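Local coordinates for hydrogenase maturation factor (Thermoanaerobacter tengcongensis, PDB 3VTH), which probably transfers the carbamoyl group of carbamoyl phosphate, at the cost of ATP, to the C-terminal cysteine of HypE during [NiFe]-hydrogenase maturation, at residues K537-P542 / V646-L651; K550-A555 / R611-F616; I563-N568 / I652-Y657; N675-F680 / R707-R712. All coordinates share one frame; numbering follows the deposited sequence. Where two conformers were deposited one is given.

Contact 1 (K537-P542 / V646-L651); sequences KYKPLP and VIDPEL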
# COMPACT_ATOMS: atom_id res chain seq x y z
N LYS A 537 21.67 4.72 -22.45
CA LYS A 537 23.14 4.67 -22.51
C LYS A 537 23.70 4.97 -21.13
O LYS A 537 23.35 5.98 -20.51
CB LYS A 537 23.71 5.65 -23.55
CG LYS A 537 25.23 5.50 -23.76
CD LYS A 537 25.80 6.58 -24.72
CE LYS A 537 27.30 6.35 -24.99
NZ LYS A 537 27.82 7.47 -25.84
N TYR A 538 24.53 4.05 -20.62
CA TYR A 538 25.09 4.16 -19.26
C TYR A 538 25.81 5.49 -19.02
O TYR A 538 26.63 5.89 -19.84
CB TYR A 538 26.08 3.02 -19.02
CG TYR A 538 25.41 1.70 -18.75
CD1 TYR A 538 24.49 1.58 -17.72
CD2 TYR A 538 25.71 0.57 -19.52
CE1 TYR A 538 23.87 0.36 -17.45
CE2 TYR A 538 25.10 -0.65 -19.26
CZ TYR A 538 24.17 -0.73 -18.21
OH TYR A 538 23.55 -1.91 -17.91
N LYS A 539 25.50 6.15 -17.91
CA LYS A 539 26.18 7.38 -17.49
C LYS A 539 26.83 7.14 -16.14
O LYS A 539 26.26 6.43 -15.29
CB LYS A 539 25.20 8.56 -17.38
CG LYS A 539 24.45 8.88 -18.68
CD LYS A 539 25.44 9.41 -19.74
CE LYS A 539 24.75 9.58 -21.09
NZ LYS A 539 25.74 9.85 -22.19
N PRO A 540 28.01 7.76 -15.92
CA PRO A 540 28.70 7.60 -14.64
C PRO A 540 27.96 8.38 -13.55
O PRO A 540 27.44 9.48 -13.80
CB PRO A 540 30.09 8.20 -14.91
CG PRO A 540 29.85 9.26 -15.98
CD PRO A 540 28.73 8.66 -16.85
N LEU A 541 27.91 7.82 -12.35
CA LEU A 541 27.28 8.49 -11.23
C LEU A 541 28.32 8.55 -10.13
O LEU A 541 28.59 7.55 -9.48
CB LEU A 541 26.05 7.69 -10.78
CG LEU A 541 25.00 8.42 -9.96
CD1 LEU A 541 24.09 9.17 -10.92
CD2 LEU A 541 24.18 7.43 -9.13
N PRO A 542 28.95 9.72 -9.94
CA PRO A 542 30.05 9.87 -8.97
C PRO A 542 29.52 10.03 -7.55
O PRO A 542 28.63 10.86 -7.30
CB PRO A 542 30.74 11.16 -9.44
CG PRO A 542 29.63 11.96 -10.05
CD PRO A 542 28.73 10.96 -10.72
N VAL A 646 19.60 1.11 -27.66
CA VAL A 646 20.05 2.06 -26.67
C VAL A 646 19.76 3.48 -27.08
O VAL A 646 19.99 3.86 -28.18
CB VAL A 646 21.54 1.92 -26.41
CG1 VAL A 646 22.04 2.98 -25.51
CG2 VAL A 646 21.88 0.59 -25.87
N ILE A 647 19.25 4.25 -26.14
CA ILE A 647 19.00 5.67 -26.29
C ILE A 647 19.92 6.44 -25.35
O ILE A 647 20.03 6.08 -24.17
CB ILE A 647 17.53 5.98 -25.97
CG1 ILE A 647 16.63 5.30 -27.01
CG2 ILE A 647 17.30 7.52 -25.92
CD1 ILE A 647 15.16 5.12 -26.56
N ASP A 648 20.55 7.48 -25.88
CA ASP A 648 21.47 8.32 -25.11
C ASP A 648 20.74 9.53 -24.52
O ASP A 648 20.39 10.47 -25.25
CB ASP A 648 22.63 8.76 -26.03
CG ASP A 648 23.71 9.57 -25.30
OD1 ASP A 648 23.61 9.84 -24.07
OD2 ASP A 648 24.70 9.92 -25.97
N PRO A 649 20.51 9.52 -23.19
CA PRO A 649 19.80 10.61 -22.54
C PRO A 649 20.49 11.97 -22.66
O PRO A 649 19.81 12.98 -22.61
CB PRO A 649 19.73 10.16 -21.08
CG PRO A 649 20.81 9.21 -20.92
CD PRO A 649 20.91 8.49 -22.22
N GLU A 650 21.82 11.99 -22.83
CA GLU A 650 22.52 13.27 -22.93
C GLU A 650 22.11 14.09 -24.17
O GLU A 650 22.10 15.31 -24.12
CB GLU A 650 24.04 13.11 -22.86
CG GLU A 650 24.81 14.44 -22.70
CD GLU A 650 25.13 15.14 -24.04
OE1 GLU A 650 25.35 14.45 -25.06
OE2 GLU A 650 25.17 16.40 -24.07
N LEU A 651 21.80 13.41 -25.28
CA LEU A 651 21.34 14.09 -26.51
C LEU A 651 20.01 14.83 -26.31
O LEU A 651 19.77 15.88 -26.93
CB LEU A 651 21.23 13.07 -27.65
CG LEU A 651 22.54 12.37 -28.03
CD1 LEU A 651 22.33 11.34 -29.14
CD2 LEU A 651 23.59 13.42 -28.45
O HOH W 1 27.62 10.01 -24.70
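Lys539 NZ reaches Asp648 OD1 at 2.8 Å, a salt bridge made on the syn side of the carboxylate and 29° out of its plane. The same oxygen also takes the backbone N-H of Glu650, 3.1 Å from Glu650 N to Asp648 OD1, and this second donor comes from the other face of the carboxylate, so two bonds grip one atom. Lys537 serves the other branch more loosely: its extended chain lays CD 3.7 Å from Asp648 CG, and NZ stays 4.0 Å from OD2 of Asp648, a long salt bridge with a water between NZ and OD2. On the backbone, Lys537 N donates to Ile647 O at 2.7 Å, while Val646 CG1 packs 3.7 Å from Lys537 CB and Pro649 CG sits 4.0 Å from Lys539 CE. The Glu650 bond makes Asp648 the N-cap of helix 649-662, which starts as strand 645-647 ends; that strand runs parallel to strand 530-542 in the large mixed sheet of the Kae1-like domain. With chi1 at -176°, CG of Asp648 lies opposite its own N, and the carboxylate can face the lysines and the helix start together. A leucine in place of Asp648 would probably leave Lys539 without its ion pair and the first turn of the helix without its cap. Farther out, Phe558 of helix 551-559 touches both Lys539 and Pro649.

Contact 2 (K550-A555 / R611-F616); sequences KIYRTA and RKEVLF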
# COMPACT_ATOMS: atom_id res chain seq x y z
N LYS A 550 22.36 15.00 -3.61
CA LYS A 550 23.00 16.12 -4.31
C LYS A 550 22.87 15.91 -5.83
O LYS A 550 23.82 15.47 -6.49
CB LYS A 550 24.46 16.28 -3.88
CG LYS A 550 24.63 16.70 -2.42
CD LYS A 550 25.94 17.42 -2.19
CE LYS A 550 25.90 18.26 -0.92
NZ LYS A 550 26.61 19.57 -1.11
N ILE A 551 21.70 16.22 -6.36
CA ILE A 551 21.35 15.85 -7.73
C ILE A 551 22.09 16.61 -8.83
O ILE A 551 22.09 16.18 -9.98
CB ILE A 551 19.82 15.87 -8.00
CG1 ILE A 551 19.28 17.30 -8.04
CG2 ILE A 551 19.07 14.99 -6.98
CD1 ILE A 551 17.81 17.37 -8.48
N TYR A 552 22.72 17.73 -8.49
CA TYR A 552 23.58 18.38 -9.48
C TYR A 552 24.75 17.46 -9.86
O TYR A 552 25.26 17.54 -10.97
CB TYR A 552 24.07 19.77 -9.01
CG TYR A 552 24.91 19.74 -7.75
CD1 TYR A 552 24.31 19.80 -6.49
CD2 TYR A 552 26.31 19.67 -7.82
CE1 TYR A 552 25.09 19.78 -5.33
CE2 TYR A 552 27.09 19.65 -6.67
CZ TYR A 552 26.48 19.70 -5.43
OH TYR A 552 27.25 19.68 -4.29
N ARG A 553 25.15 16.57 -8.94
CA ARG A 553 26.16 15.54 -9.22
C ARG A 553 25.66 14.51 -10.22
O ARG A 553 26.42 14.01 -11.06
CB ARG A 553 26.58 14.83 -7.93
CG ARG A 553 27.27 15.72 -6.89
CD ARG A 553 27.53 14.94 -5.60
NE ARG A 553 28.44 13.80 -5.80
CZ ARG A 553 29.70 13.76 -5.39
NH1 ARG A 553 30.25 14.79 -4.74
NH2 ARG A 553 30.44 12.68 -5.62
N THR A 554 24.37 14.19 -10.13
CA THR A 554 23.75 13.30 -11.10
C THR A 554 23.76 13.96 -12.46
O THR A 554 24.11 13.32 -13.46
CB THR A 554 22.31 12.92 -10.70
OG1 THR A 554 22.36 12.08 -9.55
CG2 THR A 554 21.61 12.17 -11.83
N ALA A 555 23.39 15.24 -12.52
CA ALA A 555 23.41 15.97 -13.78
C ALA A 555 24.81 16.01 -14.39
O ALA A 555 24.97 15.83 -15.60
CB ALA A 555 22.86 17.39 -13.60
N ARG A 611 15.63 22.14 -8.65
CA ARG A 611 16.32 21.90 -7.38
C ARG A 611 17.76 21.48 -7.68
O ARG A 611 18.01 20.91 -8.73
CB ARG A 611 15.62 20.77 -6.59
CG ARG A 611 14.58 21.29 -5.61
CD ARG A 611 13.98 20.18 -4.75
NE ARG A 611 13.16 20.77 -3.68
CZ ARG A 611 13.56 20.90 -2.42
NH1 ARG A 611 14.75 20.46 -2.03
NH2 ARG A 611 12.75 21.45 -1.53
N LYS A 612 18.69 21.76 -6.77
CA LYS A 612 20.04 21.21 -6.92
C LYS A 612 20.28 20.12 -5.89
O LYS A 612 21.15 19.27 -6.07
CB LYS A 612 21.12 22.30 -6.80
CG LYS A 612 21.00 23.43 -7.83
CD LYS A 612 22.32 23.65 -8.60
CE LYS A 612 23.43 24.22 -7.72
NZ LYS A 612 24.75 24.20 -8.42
N GLU A 613 19.52 20.17 -4.80
CA GLU A 613 19.61 19.19 -3.73
C GLU A 613 18.21 18.80 -3.27
O GLU A 613 17.30 19.63 -3.27
CB GLU A 613 20.43 19.73 -2.56
CG GLU A 613 21.76 20.37 -2.98
CD GLU A 613 22.67 20.70 -1.82
OE1 GLU A 613 23.29 21.78 -1.85
OE2 GLU A 613 22.77 19.89 -0.87
N VAL A 614 18.04 17.54 -2.90
CA VAL A 614 16.75 17.03 -2.45
C VAL A 614 16.83 16.43 -1.04
O VAL A 614 17.90 15.98 -0.59
CB VAL A 614 16.14 16.00 -3.44
CG1 VAL A 614 15.90 16.64 -4.83
CG2 VAL A 614 17.00 14.75 -3.54
N LEU A 615 15.69 16.43 -0.35
CA LEU A 615 15.60 16.00 1.04
C LEU A 615 15.20 14.53 1.12
O LEU A 615 15.50 13.85 2.09
CB LEU A 615 14.61 16.88 1.82
CG LEU A 615 14.98 18.38 1.85
CD1 LEU A 615 13.93 19.25 2.56
CD2 LEU A 615 16.36 18.60 2.49
N PHE A 616 14.53 14.05 0.07
CA PHE A 616 14.14 12.65 -0.01
C PHE A 616 14.21 12.17 -1.46
O PHE A 616 14.07 12.95 -2.39
CB PHE A 616 12.73 12.42 0.59
CG PHE A 616 11.62 13.18 -0.11
CD1 PHE A 616 11.28 14.46 0.30
CD2 PHE A 616 10.88 12.59 -1.14
CE1 PHE A 616 10.25 15.16 -0.33
CE2 PHE A 616 9.84 13.30 -1.77
CZ PHE A 616 9.53 14.58 -1.36
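Tyr552 turns the CD1-CE1 edge of its ring to the loop, and Lys612 O lies near the ring plane, 3.2 Å from Tyr552 CD1. The same carbonyl oxygen accepts from Tyr552 N at 3.3 Å, in the first turn of helix 551-559. Lys612 then bends at chi2 and chi3 and carries its ammonium over a face of the ring, a cation-pi contact with NZ 4.9 Å from the Tyr552 centroid and 25° off the normal. Glu613 runs alongside the tyrosine, pointing the same way, with its CG 4.1 Å from Tyr552 CE1. It also lies side by side with Lys550, whose NZ makes a long salt bridge of 3.9 Å to Glu613 OE2 and donates to the phenol oxygen of Tyr552, which is further bonded to Glu577. On the apolar side Ile551 meets Val614 at about a right angle, Ile551 CG2 lying 4.0 Å from Val614 CG2. A chi1 of 71° puts CG1 of Ile551 over the Lys612 carbonyl and sends CD1 on toward Arg611 O. Within the Kae1-like domain the contact thus ties the start of helix 551-559 to the loop joining helices 597-607 and 619-626: Ile551 also touches Ala606 and Ala620 of those two helices, and Tyr552 leans on Phe569 of helix 567-572.

Contact 3 (I563-N568 / I652-Y657); sequences ISFYKN and ILRQIY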
# COMPACT_ATOMS: atom_id res chain seq x y z
N ILE A 563 30.78 18.62 -21.23
CA ILE A 563 30.74 19.67 -20.21
C ILE A 563 30.63 21.12 -20.74
O ILE A 563 29.80 21.90 -20.26
CB ILE A 563 31.98 19.53 -19.25
CG1 ILE A 563 31.76 18.37 -18.26
CG2 ILE A 563 32.36 20.86 -18.56
CD1 ILE A 563 30.67 18.58 -17.20
N SER A 564 31.47 21.47 -21.72
CA SER A 564 31.51 22.84 -22.23
C SER A 564 30.17 23.32 -22.80
O SER A 564 29.92 24.52 -22.90
CB SER A 564 32.64 23.01 -23.26
OG SER A 564 32.46 22.15 -24.37
N PHE A 565 29.31 22.37 -23.17
CA PHE A 565 27.99 22.68 -23.73
C PHE A 565 27.05 23.30 -22.68
O PHE A 565 26.17 24.09 -23.03
CB PHE A 565 27.35 21.40 -24.30
CG PHE A 565 26.11 21.65 -25.11
CD1 PHE A 565 26.20 21.74 -26.50
CD2 PHE A 565 24.87 21.80 -24.50
CE1 PHE A 565 25.05 21.98 -27.27
CE2 PHE A 565 23.71 22.05 -25.25
CZ PHE A 565 23.81 22.14 -26.64
N TYR A 566 27.23 22.94 -21.41
CA TYR A 566 26.30 23.33 -20.35
C TYR A 566 26.91 24.41 -19.42
O TYR A 566 26.82 24.32 -18.20
CB TYR A 566 25.89 22.09 -19.55
CG TYR A 566 25.27 20.98 -20.39
CD1 TYR A 566 23.88 20.89 -20.54
CD2 TYR A 566 26.06 20.03 -21.03
CE1 TYR A 566 23.30 19.88 -21.31
CE2 TYR A 566 25.50 19.02 -21.81
CZ TYR A 566 24.12 18.95 -21.93
OH TYR A 566 23.54 17.97 -22.69
N LYS A 567 27.51 25.43 -20.04
CA LYS A 567 28.27 26.45 -19.32
C LYS A 567 27.57 27.05 -18.09
O LYS A 567 28.15 27.04 -17.00
CB LYS A 567 28.70 27.57 -20.29
CG LYS A 567 29.36 28.79 -19.64
CD LYS A 567 29.74 29.83 -20.72
CE LYS A 567 30.40 31.08 -20.13
NZ LYS A 567 29.42 32.02 -19.50
N ASN A 568 26.36 27.57 -18.28
CA ASN A 568 25.61 28.26 -17.22
C ASN A 568 25.35 27.36 -16.01
O ASN A 568 25.50 27.80 -14.87
CB ASN A 568 24.27 28.79 -17.76
CG ASN A 568 23.63 29.83 -16.85
OD1 ASN A 568 24.13 30.95 -16.72
ND2 ASN A 568 22.52 29.47 -16.23
N ILE A 652 19.17 14.28 -25.45
CA ILE A 652 17.91 14.89 -25.06
C ILE A 652 18.19 16.04 -24.09
O ILE A 652 17.60 17.11 -24.21
CB ILE A 652 16.97 13.82 -24.42
CG1 ILE A 652 16.54 12.81 -25.49
CG2 ILE A 652 15.74 14.47 -23.76
CD1 ILE A 652 16.04 11.52 -24.93
N LEU A 653 19.13 15.82 -23.15
CA LEU A 653 19.53 16.88 -22.21
C LEU A 653 20.07 18.12 -22.95
O LEU A 653 19.86 19.24 -22.50
CB LEU A 653 20.53 16.39 -21.16
CG LEU A 653 20.06 15.35 -20.13
CD1 LEU A 653 21.23 14.95 -19.23
CD2 LEU A 653 18.90 15.88 -19.29
N ARG A 654 20.76 17.91 -24.07
CA ARG A 654 21.23 19.05 -24.91
C ARG A 654 20.10 19.96 -25.35
O ARG A 654 20.24 21.18 -25.27
CB ARG A 654 21.92 18.56 -26.16
CG ARG A 654 23.33 18.17 -25.92
CD ARG A 654 24.08 17.92 -27.21
NE ARG A 654 25.07 16.88 -26.97
CZ ARG A 654 25.86 16.36 -27.90
NH1 ARG A 654 25.79 16.80 -29.15
NH2 ARG A 654 26.72 15.41 -27.57
N GLN A 655 19.01 19.37 -25.83
CA GLN A 655 17.84 20.14 -26.31
C GLN A 655 17.10 20.81 -25.14
O GLN A 655 16.62 21.93 -25.27
CB GLN A 655 16.89 19.24 -27.10
CG GLN A 655 17.48 18.63 -28.40
CD GLN A 655 16.73 17.38 -28.82
OE1 GLN A 655 17.19 16.25 -28.57
NE2 GLN A 655 15.55 17.56 -29.37
N ILE A 656 17.01 20.11 -24.01
CA ILE A 656 16.41 20.67 -22.79
C ILE A 656 17.15 21.91 -22.31
O ILE A 656 16.52 22.94 -22.02
CB ILE A 656 16.37 19.62 -21.67
CG1 ILE A 656 15.25 18.61 -21.95
CG2 ILE A 656 16.14 20.30 -20.30
CD1 ILE A 656 15.33 17.35 -21.09
N TYR A 657 18.48 21.81 -22.22
CA TYR A 657 19.32 22.95 -21.84
C TYR A 657 19.23 24.10 -22.85
O TYR A 657 19.26 25.27 -22.47
CB TYR A 657 20.77 22.51 -21.61
CG TYR A 657 21.74 23.63 -21.30
CD1 TYR A 657 21.90 24.12 -19.99
CD2 TYR A 657 22.51 24.20 -22.30
CE1 TYR A 657 22.82 25.16 -19.71
CE2 TYR A 657 23.42 25.23 -22.04
CZ TYR A 657 23.57 25.71 -20.74
OH TYR A 657 24.47 26.75 -20.54
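Tyr657 OH takes the backbone N-H of Asn568, 3.1 Å from Asn568 N to the phenol oxygen and fairly straight, with the nitrogen near the plane of the ring. This is helix packing within the Kae1-like domain: helix 649-662 lies against the turn of 3-10 helix leading into helix 567-572, and Phe565 from that turn and Tyr566, at the N-cap position of helix 567-572, meet Tyr657. Tyr566 presents its edge to a face of Tyr657 in a T-shaped pair, centroids 5.1 Å apart and planes at 60°, with Tyr566 CD1 3.6 Å from Tyr657 CG. Over the ring of Tyr657 also stands CA of Tyr566, a CH-pi contact of 3.9 Å to the centroid. In Tyr657, CG anti to the backbone N (chi1 176°) carries the ring across the backbone of Tyr566. A serine in place of Tyr657 would probably open a gap beside Tyr566 and Phe565 and leave the N-H of Asn568 without this acceptor. Phe565 slides past Tyr657 in the opposite direction, Phe565 CE2 lying 3.8 Å from Tyr657 CD2, and takes Arg654 over one face. Beyond the two segments, Glu650 pairs with Arg654 NE and accepts from Tyr566 OH, a second shell that holds both side chains. In the CH-pi contact to Phe565, Arg654 CG is 4.1 Å from the ring centroid and 15° off the normal.

Contact 4 (N675-F680 / R707-R712); sequences NTVVNF and RYLLRR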
# COMPACT_ATOMS: atom_id res chain seq x y z
N ASN A 675 6.81 13.96 -22.59
CA ASN A 675 6.35 13.47 -23.90
C ASN A 675 7.41 12.69 -24.67
O ASN A 675 7.09 11.74 -25.39
CB ASN A 675 5.84 14.62 -24.77
CG ASN A 675 4.55 15.22 -24.26
OD1 ASN A 675 3.76 14.57 -23.55
ND2 ASN A 675 4.32 16.48 -24.63
N THR A 676 8.66 13.13 -24.54
CA THR A 676 9.80 12.44 -25.14
C THR A 676 9.93 11.00 -24.60
O THR A 676 10.07 10.03 -25.38
CB THR A 676 11.09 13.23 -24.89
OG1 THR A 676 10.92 14.58 -25.36
CG2 THR A 676 12.29 12.58 -25.62
N VAL A 677 9.90 10.85 -23.29
CA VAL A 677 9.97 9.52 -22.67
C VAL A 677 8.81 8.66 -23.18
O VAL A 677 9.03 7.55 -23.66
CB VAL A 677 9.96 9.60 -21.14
CG1 VAL A 677 9.86 8.19 -20.50
CG2 VAL A 677 11.20 10.36 -20.65
N VAL A 678 7.59 9.20 -23.15
CA VAL A 678 6.44 8.49 -23.71
C VAL A 678 6.71 8.06 -25.14
O VAL A 678 6.52 6.88 -25.48
CB VAL A 678 5.12 9.32 -23.59
CG1 VAL A 678 3.97 8.68 -24.39
CG2 VAL A 678 4.75 9.47 -22.11
N ASN A 679 7.18 8.99 -25.97
CA ASN A 679 7.36 8.73 -27.39
C ASN A 679 8.41 7.66 -27.68
O ASN A 679 8.13 6.73 -28.44
CB ASN A 679 7.62 10.03 -28.17
CG ASN A 679 6.38 10.90 -28.25
OD1 ASN A 679 5.28 10.46 -27.93
ND2 ASN A 679 6.54 12.15 -28.67
N PHE A 680 9.59 7.76 -27.06
CA PHE A 680 10.61 6.74 -27.32
C PHE A 680 10.25 5.36 -26.77
O PHE A 680 10.59 4.34 -27.38
CB PHE A 680 12.07 7.20 -27.03
CG PHE A 680 12.45 7.33 -25.56
CD1 PHE A 680 12.40 6.25 -24.68
CD2 PHE A 680 13.01 8.53 -25.08
CE1 PHE A 680 12.80 6.36 -23.35
CE2 PHE A 680 13.43 8.64 -23.74
CZ PHE A 680 13.31 7.56 -22.88
N ARG A 707 1.85 10.15 -12.82
CA ARG A 707 0.51 9.97 -13.38
C ARG A 707 0.47 10.18 -14.91
O ARG A 707 -0.20 9.45 -15.63
CB ARG A 707 -0.49 10.94 -12.71
CG ARG A 707 -0.68 10.72 -11.21
CD ARG A 707 -1.59 11.80 -10.59
NE ARG A 707 -2.88 11.84 -11.26
CZ ARG A 707 -3.97 11.16 -10.87
NH1 ARG A 707 -3.94 10.40 -9.78
NH2 ARG A 707 -5.09 11.25 -11.58
N TYR A 708 1.22 11.17 -15.37
CA TYR A 708 1.27 11.53 -16.77
C TYR A 708 1.95 10.44 -17.61
O TYR A 708 1.37 9.98 -18.60
CB TYR A 708 1.99 12.87 -16.92
CG TYR A 708 1.88 13.47 -18.31
CD1 TYR A 708 0.74 14.18 -18.70
CD2 TYR A 708 2.93 13.34 -19.22
CE1 TYR A 708 0.64 14.74 -19.98
CE2 TYR A 708 2.85 13.89 -20.49
CZ TYR A 708 1.69 14.59 -20.86
OH TYR A 708 1.64 15.14 -22.12
N LEU A 709 3.16 10.03 -17.22
CA LEU A 709 3.85 8.92 -17.90
C LEU A 709 2.97 7.68 -18.02
O LEU A 709 2.87 7.08 -19.09
CB LEU A 709 5.13 8.51 -17.16
CG LEU A 709 6.37 9.40 -17.17
CD1 LEU A 709 7.55 8.64 -16.58
CD2 LEU A 709 6.71 9.92 -18.58
N LEU A 710 2.34 7.29 -16.92
CA LEU A 710 1.49 6.10 -16.91
C LEU A 710 0.29 6.26 -17.84
O LEU A 710 0.06 5.43 -18.72
CB LEU A 710 1.02 5.76 -15.48
CG LEU A 710 0.24 4.43 -15.43
CD1 LEU A 710 1.16 3.25 -15.75
CD2 LEU A 710 -0.50 4.22 -14.09
N ARG A 711 -0.47 7.33 -17.67
CA ARG A 711 -1.70 7.52 -18.44
C ARG A 711 -1.41 7.70 -19.94
O ARG A 711 -2.06 7.10 -20.78
CB ARG A 711 -2.51 8.71 -17.90
CG ARG A 711 -3.74 9.05 -18.75
CD ARG A 711 -4.50 10.26 -18.24
NE ARG A 711 -3.77 11.51 -18.42
CZ ARG A 711 -3.69 12.17 -19.57
NH1 ARG A 711 -4.31 11.71 -20.65
NH2 ARG A 711 -3.01 13.30 -19.64
N ARG A 712 -0.44 8.54 -20.27
CA ARG A 712 -0.13 8.84 -21.65
C ARG A 712 0.39 7.62 -22.39
O ARG A 712 0.04 7.39 -23.54
CB ARG A 712 0.87 9.98 -21.71
CG ARG A 712 0.21 11.32 -21.60
CD ARG A 712 0.05 11.79 -23.01
NE ARG A 712 -0.80 12.94 -23.17
CZ ARG A 712 -0.70 13.79 -24.18
NH1 ARG A 712 0.25 13.64 -25.11
NH2 ARG A 712 -1.54 14.80 -24.24
O HOH W 2 2.93 12.01 -23.85
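The edge of the Tyr708 ring lies against the side-chain carbonyl of Asn675, and Tyr708 OH donates to Asn675 OD1 at 2.6 Å, in the carbonyl plane and on a lone pair. Ring and amide planes are turned 42° apart, and Asn675 OD1 lies near the plane of the Tyr708 ring, beside CE2. Chi1 of -170° swings the tyrosine ring toward helix 666-692, and CG of Arg712, one turn on, lies over the centre of one ring face. A water also donates to Asn675 OD1, at 2.7 Å, and accepts a weak bond from Arg712 NH1. Next to this polar corner, segments 675-680 and 707-712 run nearly the same way, axes crossing at -32°, a near-parallel helix packing in the Kae1-like domain beside the AP2 pocket. Leu709 CD2 is 4.1 Å from Val678 CG2 and the same distance from Val677 CG1, while Arg712 CB lies 3.9 Å from Val678 CG2. Leu709 also touches Phe601 of helix 597-607, and its side chain is about 5 Å from the bound nucleotide analogue AP2. Asn675 ND2 donates to the backbone carbonyls of Ser631 and Glu633, and Arg712 has its main partner in Glu632. With both ends bonded, the buried amide of Asn675 is fixed in its rotation and its polar atoms are satisfied.

Overall arrangement
All four contacts lie in the second Kae1-like subdomain and grade outward from the AP2 site. Contact 4 is next to it, the Leu709 side chain about 5 Å from AP2 and about 13 Å from the iron; the Val614 side chain of contact 2 is about 9 Å from AP2, while the side chains of Leu653 in contact 3 and Pro649 in contact 1 are about 13 and 14 Å from it. Contacts 1 and 3 share helix 649-662 and are joined by the bond from Tyr566 OH to Glu650 OE2, 2.6 Å. Contact 2 is nested in the loop closed by contact 1 and meets it where Arg553 NH2 approaches Pro542 O at 3.1 Å. Phe680 of contact 4 packs on Ile647 of contact 1 and on Ile652 of contact 3.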